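Local coordinates for Co-chaperone DjlA N-terminal domain-containing protein (Porphyromonas gingivalis, PDB 2H5N) that is of unknown function but binds magnesium and belongs to the all-helical TerB-like family, probably resembling the N-terminal domain of the co-chaperone DjlA, at residues Met11-Ile21 / Leu75-Tyr86. Numbering follows the deposited sequence.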
ATOM      1  N   MET A  11      21.689  24.951  -2.731  1.00 26.50           N
ATOM      2  CA  MET A  11      20.378  24.559  -2.195  1.00 26.60           C
ATOM      3  C   MET A  11      20.651  23.394  -1.263  1.00 26.94           C
ATOM      4  O   MET A  11      21.233  22.392  -1.676  1.00 28.96           O
ATOM      5  CB  MET A  11      19.418  24.182  -3.335  1.00 26.92           C
ATOM      6  CG  MET A  11      18.023  23.785  -2.882  1.00 26.75           C
ATOM      7  SD  MET A  11      16.903  23.442  -4.267  1.00 23.46           S
ATOM      8  CE  MET A  11      16.667  25.158  -4.619  1.00 24.64           C
ATOM      9  N   THR A  12      20.342  23.543   0.016  1.00 26.38           N
ATOM     10  CA  THR A  12      20.676  22.484   0.984  1.00 25.53           C
ATOM     11  C   THR A  12      19.442  21.853   1.613  1.00 24.22           C
ATOM     12  O   THR A  12      18.418  22.523   1.793  1.00 23.42           O
ATOM     13  CB  THR A  12      21.618  22.982   2.121  1.00 26.18           C
ATOM     14  OG1 THR A  12      21.019  24.111   2.787  1.00 28.06           O
ATOM     15  CG2 THR A  12      22.968  23.369   1.577  1.00 25.99           C
ATOM     16  N   PHE A  13      19.543  20.568   1.957  1.00 22.76           N
ATOM     17  CA  PHE A  13      18.464  19.864   2.657  1.00 21.97           C
ATOM     18  C   PHE A  13      18.999  19.020   3.791  1.00 22.17           C
ATOM     19  O   PHE A  13      19.939  18.249   3.606  1.00 20.20           O
ATOM     20  CB  PHE A  13      17.688  18.952   1.688  1.00 21.75           C
ATOM     21  CG  PHE A  13      17.070  19.681   0.535  1.00 21.80           C
ATOM     22  CD1 PHE A  13      15.745  20.125   0.599  1.00 22.36           C
ATOM     23  CD2 PHE A  13      17.803  19.937  -0.615  1.00 21.81           C
ATOM     24  CE1 PHE A  13      15.163  20.793  -0.473  1.00 20.97           C
ATOM     25  CE2 PHE A  13      17.236  20.624  -1.683  1.00 24.55           C
ATOM     26  CZ  PHE A  13      15.905  21.047  -1.620  1.00 20.91           C
ATOM     27  N   SER A  14      18.395  19.163   4.973  1.00 21.77           N
ATOM     28  CA  SER A  14      18.708  18.276   6.115  1.00 21.31           C
ATOM     29  C   SER A  14      18.300  16.843   5.791  1.00 21.14           C
ATOM     30  O   SER A  14      17.510  16.636   4.875  1.00 19.29           O
ATOM     31  CB  SER A  14      18.023  18.771   7.380  1.00 22.22           C
ATOM     32  OG  SER A  14      16.635  18.473   7.347  1.00 22.04           O
ATOM     33  N   GLY A  15      18.892  15.870   6.492  1.00 19.86           N
ATOM     34  CA  GLY A  15      18.450  14.489   6.453  1.00 20.95           C
ATOM     35  C   GLY A  15      16.956  14.287   6.675  1.00 21.06           C
ATOM     36  O   GLY A  15      16.336  13.467   5.993  1.00 21.58           O
ATOM     37  N   GLN A  16      16.347  14.997   7.625  0.50 21.07           N
ATOM     38  CA  GLN A  16      14.903  14.784   7.840  0.50 20.98           C
ATOM     39  C   GLN A  16      14.044  15.472   6.758  0.50 20.82           C
ATOM     40  O   GLN A  16      12.963  14.997   6.449  0.50 20.42           O
ATOM     41  CB  GLN A  16      14.441  15.028   9.306  0.50 21.50           C
ATOM     42  CG  GLN A  16      14.423  16.467   9.814  0.50 21.79           C
ATOM     43  CD  GLN A  16      14.256  16.593  11.348  0.50 21.41           C
ATOM     44  OE1 GLN A  16      13.354  15.994  11.963  0.50 22.43           O
ATOM     45  NE2 GLN A  16      15.123  17.381  11.959  0.50 20.53           N
ATOM     46  N   GLU A  17      14.550  16.549   6.153  1.00 20.51           N
ATOM     47  CA  GLU A  17      13.878  17.146   4.984  1.00 20.13           C
ATOM     48  C   GLU A  17      13.915  16.216   3.781  1.00 20.00           C
ATOM     49  O   GLU A  17      12.897  16.042   3.126  1.00 20.21           O
ATOM     50  CB  GLU A  17      14.473  18.500   4.602  1.00 20.35           C
ATOM     51  CG  GLU A  17      13.982  19.654   5.500  1.00 20.31           C
ATOM     52  CD  GLU A  17      14.841  20.930   5.370  1.00 21.22           C
ATOM     53  OE1 GLU A  17      16.023  20.837   4.919  1.00 23.43           O
ATOM     54  OE2 GLU A  17      14.349  22.025   5.742  1.00 22.98           O
ATOM     55  N   LEU A  18      15.068  15.594   3.515  1.00 17.84           N
ATOM     56  CA  LEU A  18      15.189  14.613   2.458  1.00 18.93           C
ATOM     57  C   LEU A  18      14.265  13.412   2.658  1.00 19.34           C
ATOM     58  O   LEU A  18      13.647  12.941   1.714  1.00 19.64           O
ATOM     59  CB  LEU A  18      16.649  14.132   2.364  1.00 19.05           C
ATOM     60  CG  LEU A  18      17.669  15.137   1.778  1.00 20.05           C
ATOM     61  CD1 LEU A  18      19.105  14.547   1.875  1.00 22.53           C
ATOM     62  CD2 LEU A  18      17.376  15.470   0.319  1.00 20.72           C
ATOM     63  N   THR A  19      14.201  12.903   3.895  1.00 19.70           N
ATOM     64  CA  THR A  19      13.292  11.826   4.257  1.00 19.34           C
ATOM     65  C   THR A  19      11.839  12.269   3.982  1.00 19.38           C
ATOM     66  O   THR A  19      11.019  11.489   3.485  1.00 19.57           O
ATOM     67  CB  THR A  19      13.499  11.470   5.762  1.00 20.04           C
ATOM     68  OG1 THR A  19      14.887  11.113   5.980  1.00 23.00           O
ATOM     69  CG2 THR A  19      12.639  10.316   6.161  1.00 20.06           C
ATOM     70  N   ALA A  20      11.528  13.515   4.330  1.00 18.75           N
ATOM     71  CA  ALA A  20      10.194  14.089   4.092  1.00 18.78           C
ATOM     72  C   ALA A  20       9.808  14.156   2.621  1.00 19.31           C
ATOM     73  O   ALA A  20       8.657  13.841   2.250  1.00 18.47           O
ATOM     74  CB  ALA A  20      10.087  15.486   4.746  1.00 18.59           C
ATOM     75  N   ILE A  21      10.754  14.610   1.789  1.00 19.33           N
ATOM     76  CA  ILE A  21      10.566  14.668   0.345  1.00 19.63           C
ATOM     77  C   ILE A  21      10.208  13.298  -0.233  1.00 18.83           C
ATOM     78  O   ILE A  21       9.187  13.136  -0.928  1.00 19.76           O
ATOM     79  CB  ILE A  21      11.833  15.250  -0.361  1.00 20.55           C
ATOM     80  CG1 ILE A  21      11.971  16.753   0.014  1.00 20.21           C
ATOM     81  CG2 ILE A  21      11.786  15.012  -1.918  1.00 17.73           C
ATOM     82  CD1 ILE A  21      13.302  17.371  -0.353  1.00 20.62           C
ATOM     83  N   LEU A  75       7.480  19.370   7.856  1.00 19.33           N
ATOM     84  CA  LEU A  75       8.877  19.641   7.463  1.00 19.76           C
ATOM     85  C   LEU A  75       9.014  20.346   6.110  1.00 19.69           C
ATOM     86  O   LEU A  75       9.853  21.219   5.954  1.00 20.66           O
ATOM     87  CB  LEU A  75       9.689  18.341   7.427  1.00 19.62           C
ATOM     88  CG  LEU A  75      10.035  17.779   8.789  1.00 19.46           C
ATOM     89  CD1 LEU A  75      10.500  16.320   8.652  1.00 22.41           C
ATOM     90  CD2 LEU A  75      11.115  18.677   9.428  1.00 19.19           C
ATOM     91  N   ILE A  76       8.162  19.994   5.151  1.00 19.78           N
ATOM     92  CA  ILE A  76       8.156  20.633   3.816  1.00 19.69           C
ATOM     93  C   ILE A  76       7.481  22.012   3.909  1.00 19.53           C
ATOM     94  O   ILE A  76       7.956  23.025   3.343  1.00 19.37           O
ATOM     95  CB  ILE A  76       7.360  19.778   2.782  1.00 18.74           C
ATOM     96  CG1 ILE A  76       7.978  18.391   2.551  1.00 20.20           C
ATOM     97  CG2 ILE A  76       7.232  20.505   1.466  1.00 19.09           C
ATOM     98  CD1 ILE A  76       9.470  18.396   2.258  1.00 21.94           C
ATOM     99  N   ALA A  77       6.353  22.045   4.612  1.00 20.18           N
ATOM    100  CA  ALA A  77       5.544  23.260   4.685  1.00 20.83           C
ATOM    101  C   ALA A  77       6.320  24.457   5.200  1.00 21.35           C
ATOM    102  O   ALA A  77       5.967  25.620   4.892  1.00 21.59           O
ATOM    103  CB  ALA A  77       4.280  23.037   5.541  1.00 19.88           C
ATOM    104  N   ARG A  78       7.356  24.198   5.994  1.00 21.54           N
ATOM    105  CA  ARG A  78       8.109  25.295   6.605  1.00 22.54           C
ATOM    106  C   ARG A  78       9.345  25.722   5.803  1.00 22.77           C
ATOM    107  O   ARG A  78      10.144  26.536   6.272  1.00 23.25           O
ATOM    108  CB  ARG A  78       8.491  24.960   8.042  1.00 22.37           C
ATOM    109  CG  ARG A  78       9.641  23.951   8.202  1.00 23.80           C
ATOM    110  CD  ARG A  78       9.690  23.514   9.669  1.00 26.43           C
ATOM    111  NE  ARG A  78      10.922  22.818  10.069  1.00 32.97           N
ATOM    112  CZ  ARG A  78      11.111  22.255  11.273  1.00 34.02           C
ATOM    113  NH1 ARG A  78      10.158  22.314  12.193  1.00 35.33           N
ATOM    114  NH2 ARG A  78      12.245  21.631  11.571  1.00 33.24           N
ATOM    115  N   MET A  79       9.510  25.173   4.608  1.00 22.91           N
ATOM    116  CA  MET A  79      10.671  25.542   3.777  1.00 22.60           C
ATOM    117  C   MET A  79      10.437  26.906   3.092  1.00 23.44           C
ATOM    118  O   MET A  79       9.298  27.305   2.859  1.00 23.32           O
ATOM    119  CB  MET A  79      10.977  24.478   2.705  1.00 22.01           C
ATOM    120  CG  MET A  79      11.464  23.142   3.232  1.00 22.39           C
ATOM    121  SD  MET A  79      11.814  21.844   1.984  1.00 20.85           S
ATOM    122  CE  MET A  79      10.687  22.159   0.739  1.00 20.22           C
ATOM    123  N   ASP A  80      11.528  27.576   2.726  1.00 23.33           N
ATOM    124  CA  ASP A  80      11.471  28.808   1.935  1.00 24.00           C
ATOM    125  C   ASP A  80      10.910  28.492   0.548  1.00 24.60           C
ATOM    126  O   ASP A  80      10.920  27.327   0.111  1.00 24.12           O
ATOM    127  CB  ASP A  80      12.872  29.361   1.799  1.00 23.65           C
ATOM    128  CG  ASP A  80      13.827  28.317   1.243  1.00 24.39           C
ATOM    129  OD1 ASP A  80      14.280  27.443   2.005  1.00 24.15           O
ATOM    130  OD2 ASP A  80      14.069  28.323   0.029  1.00 25.21           O
ATOM    131  N   GLU A  81      10.430  29.518  -0.155  1.00 24.92           N
ATOM    132  CA  GLU A  81       9.734  29.295  -1.423  1.00 25.31           C
ATOM    133  C   GLU A  81      10.592  28.660  -2.522  1.00 24.57           C
ATOM    134  O   GLU A  81      10.075  27.908  -3.341  1.00 24.05           O
ATOM    135  CB  GLU A  81       9.096  30.577  -1.953  1.00 25.68           C
ATOM    136  CG  GLU A  81       8.027  31.184  -1.044  1.00 29.17           C
ATOM    137  CD  GLU A  81       6.857  30.262  -0.801  1.00 31.60           C
ATOM    138  OE1 GLU A  81       6.455  29.534  -1.723  1.00 31.82           O
ATOM    139  OE2 GLU A  81       6.333  30.278   0.330  1.00 34.27           O
ATOM    140  N   GLU A  82      11.885  28.949  -2.549  1.00 24.91           N
ATOM    141  CA  GLU A  82      12.758  28.358  -3.581  1.00 25.31           C
ATOM    142  C   GLU A  82      12.810  26.828  -3.457  1.00 24.84           C
ATOM    143  O   GLU A  82      12.712  26.093  -4.454  1.00 25.27           O
ATOM    144  CB  GLU A  82      14.161  28.997  -3.589  1.00 25.78           C
ATOM    145  CG  GLU A  82      15.212  28.265  -4.451  1.00 29.05           C
ATOM    146  CD  GLU A  82      15.929  29.118  -5.523  1.00 34.33           C
ATOM    147  OE1 GLU A  82      15.396  29.232  -6.663  1.00 37.00           O
ATOM    148  OE2 GLU A  82      17.052  29.629  -5.273  1.00 34.98           O
ATOM    149  N   ARG A  83      12.969  26.351  -2.239  1.00 23.63           N
ATOM    150  CA  ARG A  83      13.019  24.915  -1.989  1.00 22.62           C
ATOM    151  C   ARG A  83      11.665  24.253  -2.209  1.00 22.31           C
ATOM    152  O   ARG A  83      11.615  23.223  -2.850  1.00 22.19           O
ATOM    153  CB  ARG A  83      13.684  24.622  -0.628  1.00 22.43           C
ATOM    154  CG  ARG A  83      15.231  24.721  -0.776  1.00 21.66           C
ATOM    155  CD  ARG A  83      16.011  24.317   0.464  1.00 22.83           C
ATOM    156  NE  ARG A  83      15.369  24.790   1.706  1.00 22.73           N
ATOM    157  CZ  ARG A  83      15.361  24.118   2.863  1.00 23.36           C
ATOM    158  NH1 ARG A  83      14.735  24.610   3.924  1.00 22.93           N
ATOM    159  NH2 ARG A  83      15.958  22.947   2.971  1.00 23.54           N
ATOM    160  N   LYS A  84      10.568  24.914  -1.796  1.00 21.95           N
ATOM    161  CA  LYS A  84       9.223  24.444  -2.108  1.00 22.58           C
ATOM    162  C   LYS A  84       8.977  24.247  -3.615  1.00 22.56           C
ATOM    163  O   LYS A  84       8.351  23.265  -4.021  1.00 23.63           O
ATOM    164  CB  LYS A  84       8.156  25.397  -1.526  1.00 21.87           C
ATOM    165  CG  LYS A  84       7.942  25.206  -0.066  1.00 21.51           C
ATOM    166  CD  LYS A  84       6.833  26.118   0.456  1.00 24.22           C
ATOM    167  CE  LYS A  84       6.557  25.808   1.904  1.00 24.60           C
ATOM    168  NZ  LYS A  84       5.158  26.249   2.366  1.00 25.21           N
ATOM    169  N   LYS A  85       9.441  25.195  -4.421  1.00 22.49           N
ATOM    170  CA  LYS A  85       9.302  25.148  -5.869  1.00 23.53           C
ATOM    171  C   LYS A  85      10.010  23.923  -6.468  1.00 23.24           C
ATOM    172  O   LYS A  85       9.497  23.241  -7.367  1.00 23.08           O
ATOM    173  CB  LYS A  85       9.839  26.460  -6.483  1.00 22.75           C
ATOM    174  CG  LYS A  85      10.070  26.422  -7.975  1.00 24.93           C
ATOM    175  CD  LYS A  85      10.604  27.745  -8.499  1.00 25.12           C
ATOM    176  CE  LYS A  85      10.716  27.717 -10.007  1.00 29.83           C
ATOM    177  NZ  LYS A  85      12.095  27.396 -10.496  1.00 31.67           N
ATOM    178  N   TYR A  86      11.196  23.651  -5.944  1.00 23.64           N
ATOM    179  CA  TYR A  86      11.982  22.523  -6.359  1.00 23.62           C
ATOM    180  C   TYR A  86      11.286  21.211  -5.936  1.00 22.89           C
ATOM    181  O   TYR A  86      11.155  20.269  -6.735  1.00 23.07           O
ATOM    182  CB  TYR A  86      13.331  22.632  -5.685  1.00 23.71           C
ATOM    183  CG  TYR A  86      14.397  21.889  -6.418  1.00 26.36           C
ATOM    184  CD1 TYR A  86      14.862  20.661  -5.941  1.00 26.25           C
ATOM    185  CD2 TYR A  86      14.939  22.398  -7.607  1.00 26.81           C
ATOM    186  CE1 TYR A  86      15.824  19.951  -6.612  1.00 26.42           C
ATOM    187  CE2 TYR A  86      15.933  21.684  -8.291  1.00 27.69           C
ATOM    188  CZ  TYR A  86      16.365  20.470  -7.775  1.00 26.31           C
ATOM    189  OH  TYR A  86      17.352  19.756  -8.413  1.00 29.24           O
TER
HETATM  190  O   HOH W   1      12.091  22.110   7.094  1.00 28.56           O
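Arg83 and Glu17 meet because each side chain sets out with CG opposite its own carbonyl carbon (chi1 -79° in both), and Arg83 then bends at chi3, which turns its guanidinium end-on to the carboxylate. NH2 of Arg83 lies 2.9 Å from OE1 of Glu17 and NH1 lies 3.2 Å from OE2, a two-pronged salt bridge, yet the planes stand 61° apart and both oxygens are met from above the carboxylate plane. Ser14 N donates to OE1 from the opposite face, while Glu17 N returns a bond to Ser14 OG; this capping box starts helix 15-30 and fixes the carboxylate that receives the arginine. At the NE edge of the guanidinium, nearly in its plane, Arg83 NE donates to the syn lone pair of Asp80 OD1 at 2.9 Å, and Asp80 also N-caps helix 81-94 through Arg83 N. The arginine is thus held between two helix-capping groups, with a weak bond from NH2 to Thr12 O. A water donates to Glu17 OE2 and to Leu75 O and accepts from Arg78 NE, linking the carboxylate to the end of helix 69-77 and the turn after it.

The aliphatic part of Arg83 is packed as well: its CD sits over a face of the Phe13 ring, 4.1 Å from the centroid, a CH-pi contact. Met11 places SD over a face of Tyr86, 3.9 Å from that centroid, in a Met-aromatic contact. Farther along, Ala20 CB touches Leu75 CB at 3.9 Å, and Ile76 CD1 reaches Ile21 CG1 at 3.7 Å.

Phe13 and Tyr86 both meet Phe50 edge-to-face, and Ile21 packs on Phe47 of helix 37-47 and Val87 of helix 81-94. The contact therefore joins the lead-in and first turns of helix 15-30 to the junction between helices 69-77 and 81-94 in this strand-free fold.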